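Local coordinates for protein putative DsbA oxidoreductase SCO1869 (Streptomyces coelicolor A3, PDB 3GL5) that is of unproven function but is probably a DsbA-like thiol-disulfide oxidoreductase, at residues F43-V57 / D94-L106. Numbering follows the deposited sequence.
Sequences FELDPGRAKDDVQPV and DRDHGSTFDLHRL. With ACT (acetate ion), chain C.
R49 lies across G98 and S99 and brings its guanidinium to the edge of the H97 ring. The two planes are nearly perpendicular, 87° apart, and H97 CD2 sits over the centre of one guanidinium face, 3.9 Å from R49 CZ. D53 OD2 lies on the opposite face as a charge partner. In the guanidinium plane, NH1 bonds D46 OD2 and NE bonds the backbone O of D53. CG is anti to the backbone N (chi1 -175°) and the chain is extended to NE, which carries the side chain along G98 and S99 to H97, where D46 and D53 bond it. A methionine here would probably leave D46 and D53 without their shared positive charge and the H97 edge without its flat partner. Beside this, Q55 N bonds H97 O at 3.0 Å, and H97 N returns a weak bond to Q55 O. V57 N bonds R95 O at 2.8 Å, and V57 CG2 packs over one face of the R95 guanidinium. R95 NH2 bonds acetate OXT and H97 ND1 bonds acetate O, both at 2.6 Å; the ion probably comes from the crystallisation liquor. R95 also forms a salt bridge with E76.

At the other end, E44 reaches past T100 to F101, with E44 OE2 3.3 Å from F101 CB. Water 1 joins E44 OE2, D46 O and T100 N. Water 2 links D46 N to T100 OG1. Further out, E44 OE1 pairs with R170 of helix 166-178, while D10 bonds both T100 OG1 and H104 NE2. The two segments pair as a short antiparallel ribbon, 55-56 with 96-97, and the loop before it packs on the start of helix 101-111. It belongs to the helical part inserted into the thioredoxin fold, as in DsbA relatives.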
ATOM      1  N   PHE A  43       2.617   1.164  15.273  1.00 25.87           N
ATOM      2  CA  PHE A  43       2.085   1.830  16.442  1.00 24.85           C
ATOM      3  C   PHE A  43       3.071   1.647  17.563  1.00 24.81           C
ATOM      4  O   PHE A  43       3.586   0.553  17.739  1.00 25.13           O
ATOM      5  CB  PHE A  43       0.735   1.191  16.815  1.00 25.79           C
ATOM      6  CG  PHE A  43      -0.045   1.947  17.895  1.00 24.52           C
ATOM      7  CD1 PHE A  43      -1.080   2.807  17.544  1.00 26.26           C
ATOM      8  CD2 PHE A  43       0.223   1.739  19.263  1.00 24.03           C
ATOM      9  CE1 PHE A  43      -1.836   3.502  18.533  1.00 26.29           C
ATOM     10  CE2 PHE A  43      -0.520   2.407  20.271  1.00 26.77           C
ATOM     11  CZ  PHE A  43      -1.545   3.305  19.902  1.00 27.12           C
ATOM     12  N   GLU A  44       3.352   2.699  18.335  1.00 24.72           N
ATOM     13  CA  GLU A  44       4.225   2.528  19.490  1.00 25.52           C
ATOM     14  C   GLU A  44       3.390   2.731  20.756  1.00 26.46           C
ATOM     15  O   GLU A  44       2.844   3.808  20.976  1.00 26.66           O
ATOM     16  CB  GLU A  44       5.381   3.543  19.489  1.00 24.86           C
ATOM     17  CG  GLU A  44       6.575   3.210  18.597  1.00 23.63           C
ATOM     18  CD  GLU A  44       7.492   4.407  18.447  1.00 24.58           C
ATOM     19  OE1 GLU A  44       7.135   5.378  17.726  1.00 24.80           O
ATOM     20  OE2 GLU A  44       8.542   4.426  19.108  1.00 22.98           O
ATOM     21  N   LEU A  45       3.362   1.725  21.617  1.00 27.27           N
ATOM     22  CA  LEU A  45       2.735   1.876  22.926  1.00 27.94           C
ATOM     23  C   LEU A  45       3.490   2.902  23.789  1.00 28.58           C
ATOM     24  O   LEU A  45       2.872   3.609  24.574  1.00 27.15           O
ATOM     25  CB  LEU A  45       2.660   0.524  23.629  1.00 28.17           C
ATOM     26  CG  LEU A  45       1.553  -0.385  23.093  1.00 27.97           C
ATOM     27  CD1 LEU A  45       1.878  -1.823  23.465  1.00 30.90           C
ATOM     28  CD2 LEU A  45       0.158   0.045  23.624  1.00 25.67           C
ATOM     29  N   ASP A  46       4.803   3.019  23.605  1.00 28.40           N
ATOM     30  CA  ASP A  46       5.569   3.971  24.416  1.00 29.58           C
ATOM     31  C   ASP A  46       6.559   4.730  23.542  1.00 29.28           C
ATOM     32  O   ASP A  46       7.757   4.435  23.526  1.00 29.41           O
ATOM     33  CB  ASP A  46       6.257   3.210  25.551  1.00 29.88           C
ATOM     34  CG  ASP A  46       7.005   4.106  26.529  1.00 34.40           C
ATOM     35  OD1 ASP A  46       6.874   5.358  26.492  1.00 37.41           O
ATOM     36  OD2 ASP A  46       7.772   3.522  27.341  1.00 41.07           O
ATOM     37  N   PRO A  47       6.053   5.692  22.771  1.00 28.76           N
ATOM     38  CA  PRO A  47       6.961   6.358  21.823  1.00 28.77           C
ATOM     39  C   PRO A  47       8.019   7.242  22.513  1.00 29.01           C
ATOM     40  O   PRO A  47       9.037   7.604  21.883  1.00 28.25           O
ATOM     41  CB  PRO A  47       6.017   7.229  20.984  1.00 28.39           C
ATOM     42  CG  PRO A  47       4.789   7.446  21.889  1.00 27.67           C
ATOM     43  CD  PRO A  47       4.686   6.255  22.768  1.00 27.88           C
ATOM     44  N   GLY A  48       7.799   7.592  23.779  1.00 29.22           N
ATOM     45  CA  GLY A  48       8.706   8.513  24.444  1.00 29.78           C
ATOM     46  C   GLY A  48       9.820   7.750  25.110  1.00 30.37           C
ATOM     47  O   GLY A  48      10.707   8.338  25.661  1.00 30.78           O
ATOM     48  N   ARG A  49       9.768   6.430  25.075  1.00 31.08           N
ATOM     49  CA  ARG A  49      10.742   5.643  25.798  1.00 32.30           C
ATOM     50  C   ARG A  49      12.141   5.783  25.183  1.00 32.33           C
ATOM     51  O   ARG A  49      12.273   5.924  23.981  1.00 32.45           O
ATOM     52  CB  ARG A  49      10.308   4.189  25.813  1.00 31.99           C
ATOM     53  CG  ARG A  49      11.209   3.348  26.635  1.00 35.48           C
ATOM     54  CD  ARG A  49      10.730   1.940  26.692  1.00 39.12           C
ATOM     55  NE  ARG A  49      11.241   1.305  27.894  1.00 40.29           N
ATOM     56  CZ  ARG A  49      10.622   1.301  29.072  1.00 41.92           C
ATOM     57  NH1 ARG A  49       9.443   1.901  29.227  1.00 37.76           N
ATOM     58  NH2 ARG A  49      11.208   0.680  30.096  1.00 42.38           N
ATOM     59  N   ALA A  50      13.181   5.776  26.014  1.00 32.75           N
ATOM     60  CA  ALA A  50      14.566   5.902  25.533  1.00 32.48           C
ATOM     61  C   ALA A  50      15.120   4.578  25.028  1.00 32.82           C
ATOM     62  O   ALA A  50      14.845   3.514  25.585  1.00 32.29           O
ATOM     63  CB  ALA A  50      15.462   6.477  26.612  1.00 31.82           C
ATOM     64  N   LYS A  51      15.924   4.637  23.978  1.00 33.85           N
ATOM     65  CA  LYS A  51      16.437   3.397  23.420  1.00 35.30           C
ATOM     66  C   LYS A  51      17.171   2.554  24.470  1.00 35.73           C
ATOM     67  O   LYS A  51      17.040   1.341  24.482  1.00 36.07           O
ATOM     68  CB  LYS A  51      17.299   3.648  22.185  1.00 35.59           C
ATOM     69  CG  LYS A  51      17.609   2.340  21.423  1.00 38.07           C
ATOM     70  CD  LYS A  51      18.014   2.599  19.955  1.00 39.24           C
ATOM     71  CE  LYS A  51      19.499   2.748  19.779  1.00 37.25           C
ATOM     72  NZ  LYS A  51      20.169   1.447  20.061  1.00 38.12           N
ATOM     73  N   ASP A  52      17.910   3.180  25.375  1.00 35.82           N
ATOM     74  CA  ASP A  52      18.663   2.399  26.347  1.00 36.80           C
ATOM     75  C   ASP A  52      17.853   2.045  27.583  1.00 36.34           C
ATOM     76  O   ASP A  52      18.396   1.558  28.559  1.00 36.97           O
ATOM     77  CB  ASP A  52      19.963   3.107  26.753  1.00 37.49           C
ATOM     78  CG  ASP A  52      19.720   4.289  27.683  1.00 40.50           C
ATOM     79  OD1 ASP A  52      18.634   4.918  27.609  1.00 42.52           O
ATOM     80  OD2 ASP A  52      20.627   4.585  28.493  1.00 46.55           O
ATOM     81  N   ASP A  53      16.559   2.295  27.558  1.00 35.94           N
ATOM     82  CA  ASP A  53      15.719   1.930  28.689  1.00 35.60           C
ATOM     83  C   ASP A  53      15.020   0.574  28.461  1.00 35.30           C
ATOM     84  O   ASP A  53      13.890   0.515  27.966  1.00 35.36           O
ATOM     85  CB  ASP A  53      14.715   3.060  28.953  1.00 36.26           C
ATOM     86  CG  ASP A  53      13.979   2.900  30.260  1.00 37.66           C
ATOM     87  OD1 ASP A  53      14.519   2.241  31.179  1.00 39.18           O
ATOM     88  OD2 ASP A  53      12.858   3.451  30.372  1.00 39.44           O
ATOM     89  N   VAL A  54      15.716  -0.515  28.790  1.00 34.78           N
ATOM     90  CA  VAL A  54      15.178  -1.886  28.698  1.00 34.50           C
ATOM     91  C   VAL A  54      14.943  -2.413  30.107  1.00 34.78           C
ATOM     92  O   VAL A  54      15.798  -2.312  30.970  1.00 35.30           O
ATOM     93  CB  VAL A  54      16.140  -2.873  27.947  1.00 34.82           C
ATOM     94  CG1 VAL A  54      15.400  -4.188  27.542  1.00 33.21           C
ATOM     95  CG2 VAL A  54      16.765  -2.209  26.729  1.00 32.84           C
ATOM     96  N   GLN A  55      13.774  -2.987  30.326  1.00 35.53           N
ATOM     97  CA  GLN A  55      13.328  -3.385  31.657  1.00 36.25           C
ATOM     98  C   GLN A  55      12.790  -4.814  31.566  1.00 35.88           C
ATOM     99  O   GLN A  55      12.244  -5.186  30.529  1.00 34.91           O
ATOM    100  CB  GLN A  55      12.171  -2.470  32.035  1.00 36.45           C
ATOM    101  CG  GLN A  55      12.258  -1.897  33.428  1.00 40.22           C
ATOM    102  CD  GLN A  55      11.012  -1.125  33.782  1.00 43.36           C
ATOM    103  OE1 GLN A  55      10.051  -1.059  33.003  1.00 45.47           O
ATOM    104  NE2 GLN A  55      11.021  -0.513  34.961  1.00 45.90           N
ATOM    105  N   PRO A  56      12.892  -5.608  32.652  1.00 35.69           N
ATOM    106  CA  PRO A  56      12.166  -6.896  32.607  1.00 35.46           C
ATOM    107  C   PRO A  56      10.663  -6.664  32.625  1.00 35.98           C
ATOM    108  O   PRO A  56      10.186  -5.795  33.359  1.00 36.48           O
ATOM    109  CB  PRO A  56      12.616  -7.628  33.871  1.00 35.43           C
ATOM    110  CG  PRO A  56      13.823  -6.842  34.386  1.00 35.78           C
ATOM    111  CD  PRO A  56      13.685  -5.434  33.880  1.00 35.63           C
ATOM    112  N   VAL A  57       9.923  -7.407  31.803  1.00 35.99           N
ATOM    113  CA  VAL A  57       8.467  -7.248  31.721  1.00 36.22           C
ATOM    114  C   VAL A  57       7.818  -7.367  33.110  1.00 37.13           C
ATOM    115  O   VAL A  57       6.926  -6.598  33.476  1.00 36.85           O
ATOM    116  CB  VAL A  57       7.810  -8.280  30.727  1.00 35.79           C
ATOM    117  CG1 VAL A  57       6.291  -8.325  30.911  1.00 34.74           C
ATOM    118  CG2 VAL A  57       8.138  -7.935  29.303  1.00 33.76           C
ATOM    119  N   ASP A  94      11.125 -14.100  32.123  1.00 34.33           N
ATOM    120  CA  ASP A  94      12.327 -13.319  31.831  1.00 34.33           C
ATOM    121  C   ASP A  94      12.279 -12.559  30.545  1.00 33.66           C
ATOM    122  O   ASP A  94      13.329 -12.296  29.983  1.00 34.31           O
ATOM    123  CB  ASP A  94      13.587 -14.192  31.800  1.00 34.74           C
ATOM    124  CG  ASP A  94      13.804 -14.955  33.087  1.00 36.81           C
ATOM    125  OD1 ASP A  94      13.499 -14.432  34.194  1.00 38.76           O
ATOM    126  OD2 ASP A  94      14.280 -16.105  32.977  1.00 40.87           O
ATOM    127  N   ARG A  95      11.086 -12.235  30.060  1.00 32.90           N
ATOM    128  CA  ARG A  95      10.953 -11.334  28.909  1.00 32.11           C
ATOM    129  C   ARG A  95      11.330  -9.914  29.314  1.00 31.91           C
ATOM    130  O   ARG A  95      11.261  -9.542  30.496  1.00 30.67           O
ATOM    131  CB  ARG A  95       9.539 -11.356  28.364  1.00 32.11           C
ATOM    132  CG  ARG A  95       9.099 -12.716  27.682  1.00 33.55           C
ATOM    133  CD  ARG A  95       7.968 -12.517  26.640  1.00 30.33           C
ATOM    134  NE  ARG A  95       6.823 -11.791  27.197  1.00 28.64           N
ATOM    135  CZ  ARG A  95       6.645 -10.472  27.096  1.00 32.47           C
ATOM    136  NH1 ARG A  95       7.542  -9.709  26.458  1.00 31.32           N
ATOM    137  NH2 ARG A  95       5.563  -9.914  27.654  1.00 32.02           N
ATOM    138  N   ASP A  96      11.797  -9.153  28.332  1.00 31.58           N
ATOM    139  CA  ASP A  96      12.156  -7.771  28.552  1.00 31.77           C
ATOM    140  C   ASP A  96      11.289  -6.895  27.663  1.00 32.41           C
ATOM    141  O   ASP A  96      10.471  -7.387  26.857  1.00 33.08           O
ATOM    142  CB  ASP A  96      13.658  -7.533  28.345  1.00 30.72           C
ATOM    143  CG  ASP A  96      14.111  -7.725  26.882  1.00 32.56           C
ATOM    144  OD1 ASP A  96      13.398  -8.335  26.057  1.00 29.90           O
ATOM    145  OD2 ASP A  96      15.226  -7.262  26.558  1.00 32.24           O
ATOM    146  N   HIS A  97      11.450  -5.591  27.824  1.00 32.64           N
ATOM    147  CA  HIS A  97      10.582  -4.644  27.198  1.00 32.92           C
ATOM    148  C   HIS A  97      11.354  -3.342  26.999  1.00 32.48           C
ATOM    149  O   HIS A  97      12.045  -2.899  27.906  1.00 31.25           O
ATOM    150  CB  HIS A  97       9.388  -4.430  28.126  1.00 33.95           C
ATOM    151  CG  HIS A  97       8.533  -3.272  27.750  1.00 36.88           C
ATOM    152  ND1 HIS A  97       7.264  -3.424  27.225  1.00 44.49           N
ATOM    153  CD2 HIS A  97       8.745  -1.938  27.843  1.00 40.65           C
ATOM    154  CE1 HIS A  97       6.739  -2.228  26.995  1.00 43.62           C
ATOM    155  NE2 HIS A  97       7.624  -1.313  27.349  1.00 42.68           N
ATOM    156  N   GLY A  98      11.202  -2.717  25.825  1.00 32.25           N
ATOM    157  CA  GLY A  98      11.921  -1.472  25.504  1.00 31.14           C
ATOM    158  C   GLY A  98      11.293  -0.667  24.377  1.00 31.65           C
ATOM    159  O   GLY A  98      10.132  -0.883  23.978  1.00 31.00           O
ATOM    160  N   SER A  99      12.058   0.300  23.888  1.00 31.19           N
ATOM    161  CA  SER A  99      11.636   1.162  22.804  1.00 31.08           C
ATOM    162  C   SER A  99      11.576   0.380  21.469  1.00 29.63           C
ATOM    163  O   SER A  99      12.441  -0.473  21.212  1.00 28.68           O
ATOM    164  CB  SER A  99      12.627   2.332  22.709  1.00 31.50           C
ATOM    165  OG  SER A  99      12.614   2.878  21.389  1.00 37.26           O
ATOM    166  N   THR A 100      10.578   0.655  20.617  1.00 27.97           N
ATOM    167  CA  THR A 100      10.446  -0.077  19.311  1.00 27.25           C
ATOM    168  C   THR A 100      10.588   0.842  18.084  1.00 27.13           C
ATOM    169  O   THR A 100      10.325   0.441  16.954  1.00 26.21           O
ATOM    170  CB  THR A 100       9.097  -0.804  19.198  1.00 27.16           C
ATOM    171  OG1 THR A 100       8.029   0.144  19.415  1.00 26.38           O
ATOM    172  CG2 THR A 100       9.016  -1.908  20.231  1.00 26.89           C
ATOM    173  N   PHE A 101      10.999   2.077  18.318  1.00 26.46           N
ATOM    174  CA  PHE A 101      10.992   3.059  17.283  1.00 28.17           C
ATOM    175  C   PHE A 101      11.785   2.588  16.064  1.00 28.15           C
ATOM    176  O   PHE A 101      11.289   2.636  14.940  1.00 27.83           O
ATOM    177  CB  PHE A 101      11.528   4.419  17.778  1.00 26.82           C
ATOM    178  CG  PHE A 101      11.524   5.482  16.700  1.00 29.04           C
ATOM    179  CD1 PHE A 101      10.330   5.864  16.075  1.00 25.80           C
ATOM    180  CD2 PHE A 101      12.706   6.093  16.291  1.00 27.60           C
ATOM    181  CE1 PHE A 101      10.324   6.840  15.069  1.00 24.91           C
ATOM    182  CE2 PHE A 101      12.683   7.115  15.288  1.00 27.33           C
ATOM    183  CZ  PHE A 101      11.493   7.458  14.682  1.00 24.54           C
ATOM    184  N   ASP A 102      13.021   2.167  16.310  1.00 29.02           N
ATOM    185  CA  ASP A 102      13.926   1.671  15.274  1.00 30.00           C
ATOM    186  C   ASP A 102      13.441   0.375  14.616  1.00 30.21           C
ATOM    187  O   ASP A 102      13.610   0.176  13.387  1.00 29.52           O
ATOM    188  CB  ASP A 102      15.335   1.507  15.852  1.00 30.89           C
ATOM    189  CG  ASP A 102      15.994   2.864  16.118  1.00 34.26           C
ATOM    190  OD1 ASP A 102      15.612   3.823  15.416  1.00 36.06           O
ATOM    191  OD2 ASP A 102      16.851   2.992  17.022  1.00 39.09           O
ATOM    192  N   LEU A 103      12.815  -0.489  15.412  1.00 29.07           N
ATOM    193  CA  LEU A 103      12.204  -1.671  14.840  1.00 29.51           C
ATOM    194  C   LEU A 103      11.158  -1.252  13.812  1.00 28.59           C
ATOM    195  O   LEU A 103      11.093  -1.789  12.720  1.00 29.55           O
ATOM    196  CB  LEU A 103      11.570  -2.520  15.955  1.00 30.70           C
ATOM    197  CG  LEU A 103      12.481  -3.465  16.747  1.00 31.49           C
ATOM    198  CD1 LEU A 103      13.463  -2.692  17.611  1.00 33.92           C
ATOM    199  CD2 LEU A 103      11.633  -4.337  17.624  1.00 36.45           C
ATOM    200  N   HIS A 104      10.339  -0.270  14.158  1.00 27.75           N
ATOM    201  CA  HIS A 104       9.319   0.180  13.249  1.00 26.95           C
ATOM    202  C   HIS A 104       9.880   0.814  11.976  1.00 26.24           C
ATOM    203  O   HIS A 104       9.319   0.605  10.899  1.00 26.84           O
ATOM    204  CB  HIS A 104       8.308   1.096  13.951  1.00 26.95           C
ATOM    205  CG  HIS A 104       7.366   0.350  14.852  1.00 28.24           C
ATOM    206  ND1 HIS A 104       6.355  -0.451  14.366  1.00 26.35           N
ATOM    207  CD2 HIS A 104       7.299   0.262  16.209  1.00 27.15           C
ATOM    208  CE1 HIS A 104       5.681  -0.979  15.377  1.00 30.09           C
ATOM    209  NE2 HIS A 104       6.224  -0.552  16.505  1.00 29.25           N
ATOM    210  N   ARG A 105      10.958   1.579  12.102  1.00 25.36           N
ATOM    211  CA  ARG A 105      11.635   2.153  10.922  1.00 25.68           C
ATOM    212  C   ARG A 105      12.116   1.047   9.990  1.00 25.14           C
ATOM    213  O   ARG A 105      11.900   1.116   8.760  1.00 23.13           O
ATOM    214  CB  ARG A 105      12.793   3.070  11.332  1.00 25.80           C
ATOM    215  CG  ARG A 105      12.300   4.287  12.136  1.00 25.26           C
ATOM    216  CD  ARG A 105      13.336   5.389  12.230  1.00 27.82           C
ATOM    217  NE  ARG A 105      14.580   4.953  12.897  1.00 28.51           N
ATOM    218  CZ  ARG A 105      15.749   4.745  12.278  1.00 26.56           C
ATOM    219  NH1 ARG A 105      15.886   4.900  10.958  1.00 27.23           N
ATOM    220  NH2 ARG A 105      16.797   4.388  12.982  1.00 24.00           N
ATOM    221  N   LEU A 106      12.685  -0.003  10.584  1.00 24.73           N
ATOM    222  CA  LEU A 106      13.113  -1.179   9.821  1.00 25.47           C
ATOM    223  C   LEU A 106      11.957  -1.959   9.236  1.00 26.13           C
ATOM    224  O   LEU A 106      12.114  -2.544   8.162  1.00 27.22           O
ATOM    225  CB  LEU A 106      13.997  -2.113  10.647  1.00 26.12           C
ATOM    226  CG  LEU A 106      15.431  -1.663  10.925  1.00 25.14           C
ATOM    227  CD1 LEU A 106      16.037  -2.762  11.806  1.00 27.20           C
ATOM    228  CD2 LEU A 106      16.283  -1.448   9.648  1.00 25.49           C
TER
HETATM  229  C   ACT C 302       5.317  -6.190  26.794  1.00 62.09           C
HETATM  230  O   ACT C 302       6.362  -5.725  26.301  1.00 62.70           O
HETATM  231  OXT ACT C 302       5.406  -7.386  27.086  1.00 60.82           O
HETATM  232  CH3 ACT C 302       4.080  -5.351  27.013  1.00 62.57           C
HETATM  233  O   HOH W   1       8.665   2.916  21.191  1.00 25.95           O
HETATM  234  O   HOH W   2       6.566   1.279  22.011  1.00 22.68           O